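Local coordinates for protein peptidase M28 (PDB 3IIB) that probably acts as a zinc-dependent carboxypeptidase or dipeptidase of peptidase family M28, working as a homodimer, at residues Q7-Q12 / F426-A431; Q15-S20 / Q418-Y423; T347-V352 / G367-S372; R140-K145 / P336-D341; L58-V63 / H283-P288. All blocks are in the same frame, centred on the assembly; numbering follows the deposited sequence.

Contact 1. Residues Q7-Q12 / F426-A431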
# COMPACT_ATOMS: atom_id res chain seq x y z
N GLN A 7 -41.00 7.60 13.00
CA GLN A 7 -39.88 7.05 13.78
C GLN A 7 -39.83 5.55 13.54
O GLN A 7 -38.76 5.00 13.36
CB GLN A 7 -40.00 7.29 15.30
CG GLN A 7 -38.79 6.67 16.11
CD GLN A 7 -38.95 6.69 17.62
OE1 GLN A 7 -39.42 7.68 18.18
NE2 GLN A 7 -38.57 5.59 18.28
N LYS A 8 -40.99 4.87 13.57
CA LYS A 8 -41.01 3.41 13.42
C LYS A 8 -40.64 2.97 11.99
O LYS A 8 -39.94 1.96 11.80
CB LYS A 8 -42.37 2.83 13.80
CG LYS A 8 -42.33 1.32 13.93
CD LYS A 8 -43.57 0.78 14.64
CE LYS A 8 -43.34 -0.65 15.14
NZ LYS A 8 -42.41 -0.71 16.32
N VAL A 9 -41.10 3.71 10.99
CA VAL A 9 -40.66 3.44 9.62
C VAL A 9 -39.13 3.61 9.54
O VAL A 9 -38.45 2.80 8.94
CB VAL A 9 -41.34 4.37 8.62
CG1 VAL A 9 -40.64 4.33 7.25
CG2 VAL A 9 -42.81 4.00 8.52
N ALA A 10 -38.60 4.66 10.17
CA ALA A 10 -37.16 4.89 10.14
C ALA A 10 -36.41 3.72 10.84
O ALA A 10 -35.38 3.28 10.38
CB ALA A 10 -36.84 6.20 10.81
N GLU A 11 -36.94 3.24 11.94
CA GLU A 11 -36.37 2.06 12.58
C GLU A 11 -36.33 0.85 11.62
O GLU A 11 -35.33 0.14 11.54
CB GLU A 11 -37.12 1.75 13.87
CG GLU A 11 -36.77 2.79 14.88
CD GLU A 11 -37.64 2.77 16.11
OE1 GLU A 11 -38.66 2.05 16.13
OE2 GLU A 11 -37.27 3.51 17.04
N GLN A 12 -37.42 0.65 10.87
CA GLN A 12 -37.52 -0.45 9.93
C GLN A 12 -36.61 -0.28 8.72
O GLN A 12 -36.03 -1.28 8.26
CB GLN A 12 -38.96 -0.66 9.49
CG GLN A 12 -39.73 -1.25 10.62
CD GLN A 12 -41.24 -1.09 10.55
OE1 GLN A 12 -41.79 -0.57 9.58
NE2 GLN A 12 -41.92 -1.61 11.59
N PHE A 426 -32.60 9.47 7.69
CA PHE A 426 -32.56 10.90 7.40
C PHE A 426 -33.52 11.27 6.28
O PHE A 426 -34.30 12.24 6.41
CB PHE A 426 -31.13 11.33 7.04
CG PHE A 426 -30.99 12.77 6.66
CD1 PHE A 426 -30.86 13.74 7.64
CD2 PHE A 426 -30.93 13.17 5.33
CE1 PHE A 426 -30.69 15.07 7.29
CE2 PHE A 426 -30.79 14.50 4.99
CZ PHE A 426 -30.67 15.45 5.96
N ALA A 427 -33.43 10.59 5.15
CA ALA A 427 -34.24 10.96 4.00
C ALA A 427 -35.72 10.73 4.33
O ALA A 427 -36.53 11.58 4.02
CB ALA A 427 -33.83 10.21 2.73
N TRP A 428 -36.06 9.65 5.02
CA TRP A 428 -37.46 9.42 5.38
C TRP A 428 -37.96 10.47 6.39
O TRP A 428 -39.01 11.09 6.18
CB TRP A 428 -37.68 8.01 5.91
CG TRP A 428 -39.11 7.81 6.21
CD1 TRP A 428 -39.72 7.82 7.43
CD2 TRP A 428 -40.14 7.63 5.24
NE1 TRP A 428 -41.08 7.65 7.28
CE2 TRP A 428 -41.36 7.53 5.94
CE3 TRP A 428 -40.15 7.56 3.85
CZ2 TRP A 428 -42.57 7.35 5.29
CZ3 TRP A 428 -41.38 7.42 3.20
CH2 TRP A 428 -42.55 7.31 3.93
N VAL A 429 -37.26 10.66 7.49
CA VAL A 429 -37.69 11.63 8.48
C VAL A 429 -37.79 13.04 7.87
O VAL A 429 -38.82 13.72 8.04
CB VAL A 429 -36.77 11.62 9.74
CG1 VAL A 429 -37.13 12.75 10.66
CG2 VAL A 429 -36.93 10.25 10.50
N MSE A 430 -36.80 13.45 7.08
CA MSE A 430 -36.87 14.76 6.49
C MSE A 430 -37.97 14.91 5.42
O MSE A 430 -38.58 15.98 5.33
CB MSE A 430 -35.53 15.18 5.88
CG MSE A 430 -34.41 15.33 6.86
SE MSE A 430 -34.66 16.83 8.08
CE MSE A 430 -35.31 15.92 9.29
N ALA A 431 -38.22 13.84 4.65
CA ALA A 431 -39.26 13.88 3.62
C ALA A 431 -40.67 13.87 4.19
O ALA A 431 -41.63 14.09 3.46
CB ALA A 431 -39.10 12.69 2.61

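Contact 2. Residues Q15-S20 / Q418-Y423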
# COMPACT_ATOMS: atom_id res chain seq x y z
N GLN A 15 -33.32 -1.43 9.83
CA GLN A 15 -33.31 -2.91 9.79
C GLN A 15 -33.00 -3.40 8.38
O GLN A 15 -32.16 -4.31 8.20
CB GLN A 15 -34.65 -3.53 10.24
CG GLN A 15 -35.05 -3.31 11.70
CD GLN A 15 -36.57 -3.42 11.92
OE1 GLN A 15 -37.29 -4.00 11.10
NE2 GLN A 15 -37.05 -2.79 13.00
N LYS A 16 -33.71 -2.86 7.40
CA LYS A 16 -33.47 -3.27 6.01
C LYS A 16 -32.03 -3.05 5.59
O LYS A 16 -31.45 -3.90 4.90
CB LYS A 16 -34.36 -2.48 5.03
CG LYS A 16 -35.86 -2.63 5.27
CD LYS A 16 -36.33 -4.10 5.35
CE LYS A 16 -37.89 -4.16 5.37
NZ LYS A 16 -38.46 -3.46 6.55
N ALA A 17 -31.46 -1.91 5.95
CA ALA A 17 -30.08 -1.59 5.54
C ALA A 17 -29.07 -2.62 6.07
O ALA A 17 -28.08 -2.94 5.42
CB ALA A 17 -29.70 -0.19 5.98
N GLN A 18 -29.32 -3.10 7.28
CA GLN A 18 -28.47 -4.05 7.94
C GLN A 18 -28.66 -5.46 7.41
O GLN A 18 -27.70 -6.25 7.44
CB GLN A 18 -28.60 -3.95 9.47
CG GLN A 18 -28.11 -2.57 9.94
CD GLN A 18 -28.40 -2.26 11.39
OE1 GLN A 18 -27.62 -2.62 12.29
NE2 GLN A 18 -29.51 -1.57 11.63
N SER A 19 -29.83 -5.79 6.87
CA SER A 19 -30.09 -7.12 6.36
C SER A 19 -29.92 -7.24 4.85
O SER A 19 -30.04 -8.33 4.32
CB SER A 19 -31.48 -7.58 6.78
OG SER A 19 -32.50 -6.79 6.17
N SER A 20 -29.61 -6.14 4.17
CA SER A 20 -29.57 -6.11 2.67
C SER A 20 -28.15 -5.85 2.16
O SER A 20 -27.47 -5.00 2.65
CB SER A 20 -30.50 -5.04 2.12
OG SER A 20 -30.28 -4.79 0.73
N GLN A 418 -24.31 0.70 7.87
CA GLN A 418 -24.73 1.70 8.85
C GLN A 418 -24.99 3.07 8.20
O GLN A 418 -25.93 3.77 8.56
CB GLN A 418 -23.71 1.83 9.96
CG GLN A 418 -24.18 2.69 11.16
CD GLN A 418 -23.62 4.12 11.12
OE1 GLN A 418 -23.06 4.59 10.11
NE2 GLN A 418 -23.75 4.82 12.25
N ASN A 419 -24.17 3.45 7.22
CA ASN A 419 -24.45 4.67 6.49
C ASN A 419 -25.74 4.60 5.69
O ASN A 419 -26.51 5.57 5.67
CB ASN A 419 -23.33 5.01 5.51
CG ASN A 419 -22.08 5.57 6.18
OD1 ASN A 419 -21.91 6.79 6.28
ND2 ASN A 419 -21.17 4.67 6.61
N VAL A 420 -26.00 3.46 5.05
CA VAL A 420 -27.23 3.26 4.31
C VAL A 420 -28.44 3.42 5.27
O VAL A 420 -29.42 4.13 4.96
CB VAL A 420 -27.28 1.89 3.62
CG1 VAL A 420 -28.63 1.69 3.00
CG2 VAL A 420 -26.20 1.81 2.58
N ALA A 421 -28.30 2.83 6.45
CA ALA A 421 -29.35 2.87 7.49
C ALA A 421 -29.62 4.29 7.90
O ALA A 421 -30.77 4.72 7.94
CB ALA A 421 -28.98 2.03 8.73
N VAL A 422 -28.55 5.05 8.20
CA VAL A 422 -28.71 6.43 8.70
C VAL A 422 -29.24 7.37 7.60
O VAL A 422 -30.10 8.22 7.87
CB VAL A 422 -27.40 6.97 9.25
CG1 VAL A 422 -27.64 8.41 9.73
CG2 VAL A 422 -26.94 6.10 10.42
N TYR A 423 -28.78 7.22 6.35
CA TYR A 423 -29.31 8.05 5.27
C TYR A 423 -30.76 7.73 4.99
O TYR A 423 -31.54 8.63 4.66
CB TYR A 423 -28.49 7.98 3.97
CG TYR A 423 -27.46 9.08 3.91
CD1 TYR A 423 -26.23 8.97 4.55
CD2 TYR A 423 -27.73 10.28 3.25
CE1 TYR A 423 -25.29 9.99 4.48
CE2 TYR A 423 -26.81 11.31 3.20
CZ TYR A 423 -25.61 11.18 3.83
OH TYR A 423 -24.69 12.23 3.77

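Contact 3. Residues T347-V352 / G367-S372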
# COMPACT_ATOMS: atom_id res chain seq x y z
N THR A 347 -34.95 28.05 15.23
CA THR A 347 -36.15 27.46 15.84
C THR A 347 -36.39 26.00 15.38
O THR A 347 -37.24 25.32 15.94
CB THR A 347 -37.42 28.27 15.56
OG1 THR A 347 -37.61 28.37 14.13
CG2 THR A 347 -37.35 29.65 16.20
N ALA A 348 -35.69 25.55 14.35
CA ALA A 348 -35.73 24.17 13.87
C ALA A 348 -34.68 23.27 14.52
O ALA A 348 -34.79 22.07 14.40
CB ALA A 348 -35.52 24.15 12.37
N HIS A 349 -33.64 23.81 15.15
CA HIS A 349 -32.49 23.00 15.56
C HIS A 349 -32.88 21.91 16.56
O HIS A 349 -32.58 20.74 16.33
CB HIS A 349 -31.41 23.87 16.16
CG HIS A 349 -30.14 23.14 16.48
ND1 HIS A 349 -29.31 23.54 17.51
CD2 HIS A 349 -29.52 22.10 15.88
CE1 HIS A 349 -28.25 22.75 17.54
NE2 HIS A 349 -28.35 21.87 16.56
N SER A 350 -33.48 22.27 17.69
CA SER A 350 -33.84 21.24 18.65
C SER A 350 -34.86 20.26 18.03
O SER A 350 -34.75 19.07 18.23
CB SER A 350 -34.33 21.86 19.94
OG SER A 350 -33.29 22.59 20.55
N PRO A 351 -35.84 20.77 17.24
CA PRO A 351 -36.77 19.80 16.59
C PRO A 351 -36.12 18.78 15.69
O PRO A 351 -36.48 17.62 15.78
CB PRO A 351 -37.74 20.71 15.79
CG PRO A 351 -37.86 21.88 16.67
CD PRO A 351 -36.44 22.10 17.28
N VAL A 352 -35.12 19.17 14.88
CA VAL A 352 -34.46 18.19 13.99
C VAL A 352 -33.52 17.24 14.74
O VAL A 352 -33.45 16.07 14.44
CB VAL A 352 -33.77 18.84 12.75
CG1 VAL A 352 -34.84 19.54 11.87
CG2 VAL A 352 -32.64 19.82 13.17
N GLY A 367 -26.04 16.92 17.08
CA GLY A 367 -25.05 17.86 16.63
C GLY A 367 -25.42 19.31 16.68
O GLY A 367 -26.46 19.72 17.21
N ASN A 368 -24.51 20.10 16.13
CA ASN A 368 -24.60 21.55 16.17
C ASN A 368 -25.46 22.10 15.03
O ASN A 368 -26.11 21.34 14.30
CB ASN A 368 -23.20 22.19 16.20
CG ASN A 368 -22.40 21.94 14.96
OD1 ASN A 368 -22.86 22.09 13.84
ND2 ASN A 368 -21.14 21.54 15.15
N ASN A 369 -25.50 23.43 14.92
CA ASN A 369 -26.31 24.11 13.87
C ASN A 369 -25.45 25.01 12.99
O ASN A 369 -25.87 26.08 12.57
CB ASN A 369 -27.48 24.88 14.47
CG ASN A 369 -28.58 25.16 13.46
OD1 ASN A 369 -28.64 24.54 12.39
ND2 ASN A 369 -29.44 26.15 13.77
N LYS A 370 -24.23 24.54 12.75
CA LYS A 370 -23.21 25.27 11.95
C LYS A 370 -22.64 24.42 10.82
O LYS A 370 -21.54 24.69 10.33
CB LYS A 370 -22.09 25.75 12.88
N ALA A 371 -23.37 23.39 10.39
CA ALA A 371 -22.88 22.50 9.31
C ALA A 371 -22.63 23.22 7.99
O ALA A 371 -23.44 24.05 7.56
CB ALA A 371 -23.85 21.34 9.08
N SER A 372 -21.56 22.85 7.33
CA SER A 372 -21.26 23.33 5.99
C SER A 372 -22.03 22.57 4.92
O SER A 372 -22.30 23.11 3.86
CB SER A 372 -19.76 23.23 5.70
OG SER A 372 -19.32 21.89 5.64

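Contact 4. Residues R140-K145 / P336-D341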
# COMPACT_ATOMS: atom_id res chain seq x y z
N ARG A 140 -3.67 12.30 11.35
CA ARG A 140 -4.87 11.46 11.31
C ARG A 140 -5.91 11.97 12.30
O ARG A 140 -5.60 12.12 13.49
CB ARG A 140 -4.48 10.02 11.69
CG ARG A 140 -5.62 9.02 11.56
CD ARG A 140 -5.22 7.61 12.05
NE ARG A 140 -4.02 7.16 11.37
CZ ARG A 140 -3.97 6.67 10.14
NH1 ARG A 140 -5.05 6.47 9.45
NH2 ARG A 140 -2.80 6.32 9.62
N HIS A 141 -7.14 12.17 11.81
CA HIS A 141 -8.28 12.62 12.63
C HIS A 141 -9.57 12.01 12.14
O HIS A 141 -9.79 11.86 10.93
CB HIS A 141 -8.41 14.13 12.59
CG HIS A 141 -7.28 14.85 13.24
ND1 HIS A 141 -7.23 15.06 14.61
CD2 HIS A 141 -6.15 15.40 12.74
CE1 HIS A 141 -6.12 15.70 14.91
NE2 HIS A 141 -5.45 15.93 13.79
N ARG A 142 -10.46 11.70 13.07
CA ARG A 142 -11.76 11.17 12.69
C ARG A 142 -12.51 12.07 11.73
O ARG A 142 -13.18 11.59 10.80
CB ARG A 142 -12.60 10.98 13.94
CG ARG A 142 -13.95 10.49 13.71
CD ARG A 142 -14.58 9.97 14.97
NE ARG A 142 -14.96 11.04 15.88
CZ ARG A 142 -15.82 10.89 16.89
NH1 ARG A 142 -16.44 9.74 17.10
NH2 ARG A 142 -16.10 11.94 17.66
N ASP A 143 -12.38 13.38 11.93
CA ASP A 143 -13.09 14.35 11.13
C ASP A 143 -12.30 14.87 9.96
O ASP A 143 -12.79 15.75 9.25
CB ASP A 143 -13.58 15.53 12.00
CG ASP A 143 -12.44 16.33 12.63
OD1 ASP A 143 -11.25 16.13 12.29
OD2 ASP A 143 -12.76 17.18 13.50
N GLY A 144 -11.09 14.34 9.75
CA GLY A 144 -10.28 14.72 8.60
C GLY A 144 -9.68 16.10 8.67
O GLY A 144 -9.26 16.62 7.64
N LYS A 145 -9.57 16.67 9.87
CA LYS A 145 -9.10 18.04 10.02
C LYS A 145 -7.62 18.18 9.65
O LYS A 145 -7.20 19.27 9.26
CB LYS A 145 -9.37 18.60 11.43
CG LYS A 145 -8.53 18.03 12.52
CD LYS A 145 -8.79 18.69 13.88
CE LYS A 145 -10.05 18.14 14.55
NZ LYS A 145 -10.03 16.66 14.83
N PRO A 336 -18.53 4.67 9.66
CA PRO A 336 -19.88 4.92 10.17
C PRO A 336 -20.09 6.38 10.58
O PRO A 336 -19.14 7.09 11.00
CB PRO A 336 -19.99 3.99 11.39
CG PRO A 336 -18.63 3.57 11.69
CD PRO A 336 -17.75 3.79 10.53
N ILE A 337 -21.34 6.80 10.49
CA ILE A 337 -21.79 8.09 10.96
C ILE A 337 -21.89 8.09 12.48
O ILE A 337 -22.50 7.19 13.08
CB ILE A 337 -23.16 8.48 10.32
CG1 ILE A 337 -22.93 8.66 8.83
CG2 ILE A 337 -23.70 9.79 10.94
CD1 ILE A 337 -24.18 8.58 7.98
N TYR A 338 -21.33 9.12 13.09
CA TYR A 338 -21.33 9.29 14.57
C TYR A 338 -22.05 10.54 15.09
O TYR A 338 -22.28 10.67 16.29
CB TYR A 338 -19.88 9.27 15.14
CG TYR A 338 -19.00 10.40 14.62
CD1 TYR A 338 -18.95 11.62 15.27
CD2 TYR A 338 -18.24 10.24 13.47
CE1 TYR A 338 -18.15 12.67 14.77
CE2 TYR A 338 -17.42 11.24 13.00
CZ TYR A 338 -17.40 12.47 13.63
OH TYR A 338 -16.58 13.47 13.10
N GLN A 339 -22.45 11.42 14.19
CA GLN A 339 -23.08 12.69 14.58
C GLN A 339 -23.77 13.28 13.34
O GLN A 339 -23.26 13.14 12.21
CB GLN A 339 -22.02 13.66 15.11
CG GLN A 339 -22.58 14.97 15.69
CD GLN A 339 -21.51 15.70 16.48
OE1 GLN A 339 -20.83 15.07 17.29
NE2 GLN A 339 -21.37 17.02 16.28
N ILE A 340 -24.91 13.93 13.56
CA ILE A 340 -25.50 14.77 12.52
C ILE A 340 -25.48 16.22 12.96
O ILE A 340 -26.06 16.59 13.97
CB ILE A 340 -26.92 14.33 12.11
CG1 ILE A 340 -26.90 12.90 11.60
CG2 ILE A 340 -27.53 15.35 11.05
CD1 ILE A 340 -28.27 12.27 11.34
N ASP A 341 -24.76 17.04 12.19
CA ASP A 341 -24.78 18.47 12.35
C ASP A 341 -25.74 19.10 11.32
O ASP A 341 -25.94 18.54 10.22
CB ASP A 341 -23.37 19.05 12.20
CG ASP A 341 -22.43 18.63 13.28
OD1 ASP A 341 -22.84 18.46 14.46
OD2 ASP A 341 -21.22 18.48 12.97

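Contact 5. Residues L58-V63 / H283-P288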
# COMPACT_ATOMS: atom_id res chain seq x y z
N LEU A 58 -33.34 -0.12 -10.63
CA LEU A 58 -33.87 -0.11 -9.29
C LEU A 58 -35.30 0.43 -9.22
O LEU A 58 -35.91 0.43 -8.16
CB LEU A 58 -32.95 0.70 -8.36
CG LEU A 58 -31.57 0.07 -8.18
CD1 LEU A 58 -30.60 1.05 -7.50
CD2 LEU A 58 -31.71 -1.23 -7.39
N GLY A 59 -35.85 0.90 -10.34
CA GLY A 59 -37.26 1.27 -10.36
C GLY A 59 -37.62 2.66 -9.88
O GLY A 59 -38.78 2.92 -9.56
N PHE A 60 -36.65 3.58 -9.86
CA PHE A 60 -36.96 4.94 -9.43
C PHE A 60 -38.01 5.56 -10.32
O PHE A 60 -38.17 5.20 -11.47
CB PHE A 60 -35.71 5.82 -9.32
CG PHE A 60 -34.84 5.48 -8.12
CD1 PHE A 60 -35.24 5.84 -6.86
CD2 PHE A 60 -33.71 4.74 -8.25
CE1 PHE A 60 -34.48 5.48 -5.76
CE2 PHE A 60 -32.93 4.37 -7.15
CZ PHE A 60 -33.30 4.74 -5.93
N ASP A 61 -38.75 6.50 -9.75
CA ASP A 61 -39.88 7.10 -10.46
C ASP A 61 -39.45 7.99 -11.62
O ASP A 61 -40.09 7.98 -12.68
CB ASP A 61 -40.76 7.85 -9.50
CG ASP A 61 -41.42 6.93 -8.48
OD1 ASP A 61 -42.14 6.05 -8.93
OD2 ASP A 61 -41.21 7.07 -7.25
N ARG A 62 -38.36 8.72 -11.44
CA ARG A 62 -37.71 9.44 -12.56
C ARG A 62 -36.23 9.20 -12.47
O ARG A 62 -35.65 9.07 -11.38
CB ARG A 62 -37.97 10.95 -12.46
CG ARG A 62 -39.44 11.33 -12.62
CD ARG A 62 -39.65 12.87 -12.53
NE ARG A 62 -38.91 13.60 -13.55
CZ ARG A 62 -38.40 14.83 -13.40
NH1 ARG A 62 -38.51 15.50 -12.24
NH2 ARG A 62 -37.75 15.40 -14.42
N VAL A 63 -35.61 9.10 -13.63
CA VAL A 63 -34.17 8.96 -13.76
C VAL A 63 -33.78 9.78 -14.96
O VAL A 63 -34.31 9.57 -16.07
CB VAL A 63 -33.71 7.44 -13.96
CG1 VAL A 63 -32.19 7.36 -14.20
CG2 VAL A 63 -34.13 6.54 -12.79
N HIS A 283 -34.33 1.59 -0.49
CA HIS A 283 -35.09 1.07 0.66
C HIS A 283 -36.37 1.87 0.90
O HIS A 283 -37.38 1.32 1.33
CB HIS A 283 -34.23 1.00 1.92
CG HIS A 283 -33.15 -0.03 1.83
ND1 HIS A 283 -33.41 -1.36 1.60
CD2 HIS A 283 -31.81 0.09 1.87
CE1 HIS A 283 -32.27 -2.02 1.50
NE2 HIS A 283 -31.28 -1.16 1.69
N ILE A 284 -36.29 3.18 0.69
CA ILE A 284 -37.47 4.05 0.85
C ILE A 284 -38.50 3.77 -0.25
O ILE A 284 -39.72 3.63 0.02
CB ILE A 284 -37.06 5.53 0.92
CG1 ILE A 284 -36.37 5.81 2.26
CG2 ILE A 284 -38.33 6.46 0.71
CD1 ILE A 284 -35.69 7.19 2.37
N LEU A 285 -37.99 3.63 -1.48
CA LEU A 285 -38.83 3.29 -2.64
C LEU A 285 -39.60 1.99 -2.43
O LEU A 285 -40.78 1.87 -2.87
CB LEU A 285 -37.96 3.22 -3.93
CG LEU A 285 -38.63 3.04 -5.30
CD1 LEU A 285 -39.45 4.27 -5.69
CD2 LEU A 285 -37.53 2.76 -6.38
N ASP A 286 -38.95 1.03 -1.75
CA ASP A 286 -39.54 -0.25 -1.38
C ASP A 286 -40.66 -0.17 -0.36
O ASP A 286 -41.38 -1.14 -0.19
CB ASP A 286 -38.51 -1.20 -0.74
CG ASP A 286 -37.46 -1.71 -1.71
OD1 ASP A 286 -37.68 -1.60 -2.93
OD2 ASP A 286 -36.41 -2.22 -1.21
N LEU A 287 -40.79 0.93 0.38
CA LEU A 287 -41.85 1.03 1.39
C LEU A 287 -43.21 1.02 0.74
O LEU A 287 -43.38 1.53 -0.37
CB LEU A 287 -41.72 2.31 2.17
CG LEU A 287 -40.51 2.48 3.07
CD1 LEU A 287 -40.49 3.94 3.54
CD2 LEU A 287 -40.60 1.52 4.25
N PRO A 288 -44.22 0.47 1.43
CA PRO A 288 -45.60 0.65 0.98
C PRO A 288 -46.12 2.10 1.07
O PRO A 288 -47.04 2.48 0.35
CB PRO A 288 -46.40 -0.30 1.89
CG PRO A 288 -45.56 -0.52 3.08
CD PRO A 288 -44.12 -0.26 2.70

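Contact 1. Residues Q7-Q12 / F426-A431
Val9 and Trp428 carry this contact, and Ala10 and Val429 add a smaller touch beside them. The main interaction is CH-pi. Val9 CG1 sits over one face of the indole, 3.5 Å from the centroid of the five-membered ring of Trp428. It leans a little toward the nitrogen side, with Val9 CG1 only 3.3 Å from Trp428 NE1. The two side chains cross at about a right angle. In Val9, CG1 lies opposite the backbone N (chi1 166°), which aims this methyl at the indole. With CG anti to the backbone N (chi1 -177°), the Trp428 ring extends toward helix 3-19.

The second interaction is apolar and looser. Ala10 CB meets Val429 CG2 at 4.1 Å.

Polar bonding does not cross between the two segments. The buried indole N-H is satisfied by Asn6 OD1, just upstream on the first helix. Just outside the segments, a hydrogen bond from Gln425 NE2 to Ala10 O does join the two helices.

The four touching residues are buried. The segments run antiparallel at 163°, with their axes 9.3 Å apart. Phe426, Ala427 and Ala431 pack on strands of the central sheet. Helix 3-19 lies on the outer side of helix 413-432 in this protein, and helix 413-432 itself packs on the sheet as in the alpha/beta fold of M28 zinc peptidases.

Contact 2. Residues Q15-S20 / Q418-Y423
Ala17 and Ala421 meet where the two helices come very close, with their CA atoms 4.9 Å apart. The methyl of Ala17 does most of the touching. It presses on the backbone of the other helix rather than on a long side chain. Ala17 CB is 3.4 Å from Ala421 N, and Ala17 CB to Ala421 CA is equally short. That carbon pair is tighter than normal van der Waals contact. The two methyls themselves pass at 3.6 Å (Ala17 CB to Ala421 CB). Val420 closes the neighbouring side, its CG1 lying 3.7 Å from Ala17 CB. This branch points there because it stands opposite the backbone N of Val420 (chi1 174°). All three residues are buried, and no hydrogen bond crosses.

Such close alanine-to-alanine packing marks the narrow part of the antiparallel pair formed by helices 3-19 and 413-432. Small side chains let the backbones approach here more closely than at Ala10 and Trp428 further along.

The other flank is loose. Gln18 extends along the solvent side and comes no nearer than 4.7 Å to the second segment. Its NE2 bonds to Ala14 O in its own helix. Lys16 leads away from helix 413-432 and lies against His283. Helix 3-19 ends at Ser19, and Ser20 OG then caps the backbone N of Leu22 at the start of the next helix. On the far side of the second segment, Val422 and Tyr423 pack against strands 337-343 and 387-392.

Contact 3. Residues T347-V352 / G367-S372
His349 reaches from its helix to the loop 367-372, and its imidazole lies flat against Asn369. The ring extends that way because CG stands opposite the backbone N (chi1 -174°). At the root of the side chain, His349 CB is 3.8 Å from Asn369 ND2. One bond further, His349 CG lies under Asn369 CB at 3.8 Å. CD2 comes slightly nearer, with His349 CD2 to Asn369 CB at 3.7 Å. ND1 is under the same methylene, for Asn369 CB sits almost exactly above the ring centre, 3.6 Å from the centroid of the His349 ring. This is a CH-pi contact over the face. The amide of Asn369 continues the cover back toward His349 CB, its plane only 12° from that of the ring. The amide is held by its own bond from Val344 N to Asn369 OD1.

Toward the tip, His349 CE1 passes Gly367 O at 3.5 Å. NE2 ends the chain by donating to Gly367 O at 2.9 Å. The bond is bent, with 144° at the hydrogen, and it approaches near the ring edge. Were His349 an alanine, Gly367 O would probably lose this donor and a gap would open beneath Asn369 CB.

Asn368 shapes the loop from within. Its OD1 accepts from Lys370 N, forming an Asx turn.

Strand 337-343, helix 346-355 and the parallel strand 365-366 make a beta-alpha-beta crossover. His349 ties the helix of that unit to the loop leaving its second strand, while Val352 packs on Trp342 of the first.

Contact 4. Residues R140-K145 / P336-D341
Arg142 stacks on Tyr338 in a surface cation-pi contact that joins the loop before helix 145-163 to strand 337-343. The guanidinium lies flat over one face of the phenol ring, with the planes 4° apart and the centres of the two groups separated by 3.7 Å. Arg142 CZ is 3.6 Å from Tyr338 CD1. Arg142 NH1 comes equally close to Tyr338 CG, and NE lies over CZ of the ring. The aliphatic part joins in, since Arg142 CG touches Tyr338 CE2 at 3.6 Å. A bend at chi3 (73°) lets both the chain and its flat end follow the ring.

Tyr338 is on the middle strand of the small mixed sheet 365-366, 337-343, 387-392, parallel to the first and antiparallel to the last. Its backbone bonds to Ala365 and Arg391.

The arginine sits in a type I beta turn from His141 to Gly144, and Gly144 is the N-cap of helix 145-163. Asp143 forms an Asx turn at this helix start, its OD1 accepting from Lys145 N at 3.0 Å. Lys145 NZ forms a salt bridge to the same oxygen from the opposite face of the carboxylate. Asp143 CB also touches Tyr338 OH at 3.8 Å. Arg142 also rests on Asp393 and Ser395.

Contact 5. Residues L58-V63 / H283-P288
Leu285 makes a surface van der Waals contact with the backbone turn at residues 58-61, where the last turn of helix 267-285 meets the link between helix 42-57 and strand 62-84. That link begins with a Schellman motif, in which Gly59 takes positive phi as the chain leaves the helix. The backbone turn forms a seat for one methyl. Leu285 CD2 lies 3.3 Å from Leu58 O, and the same methyl is 3.4 Å from Gly59 O. It also stands over one face of the Phe60 ring, toward the rim, with Leu285 CD2 to Phe60 CD1 at 3.9 Å. This is a CH-pi contact. The leucine reaches across because its CG points opposite the backbone N (chi1 -173°).

Replacing Leu285 by an alanine would probably uncover this face of Phe60 and leave a gap beside the carbonyls of Leu58 and Gly59. Phe60 also packs on Leu55 and Ala281.

Beyond the turn, Asp61 and Arg62 both face Glu241 in a classic beta bulge at the start of the strand. The second leucine methyl meets the carboxylate there: Leu285 CD1 is 3.7 Å from Asp61 OD2, the oxygen that accepts from Lys243 N.

Overall arrangement
Contacts 1 and 2 are two points on one pair of helices, 3-19 and 413-432, with centres 12 Å apart. Contact 5 adjoins both. Leu287 packs on Val9 and Trp428 of contact 1, Leu287 CD1 being 3.7 Å from Val9 CG1, and His283 lies against Lys16 and Val420 of contact 2. Contact 4 touches contact 2 through Gln418 NE2, 2.8 Å from Ile337 O. It meets contact 3 through Asp341 OD1, 2.9 Å from Asn368 N. Contacts 3 and 5 are far apart, about 29 Å between centres. All five lie away from the two zinc ions bound by His257, Asp269, Glu304, Asp331 and His402.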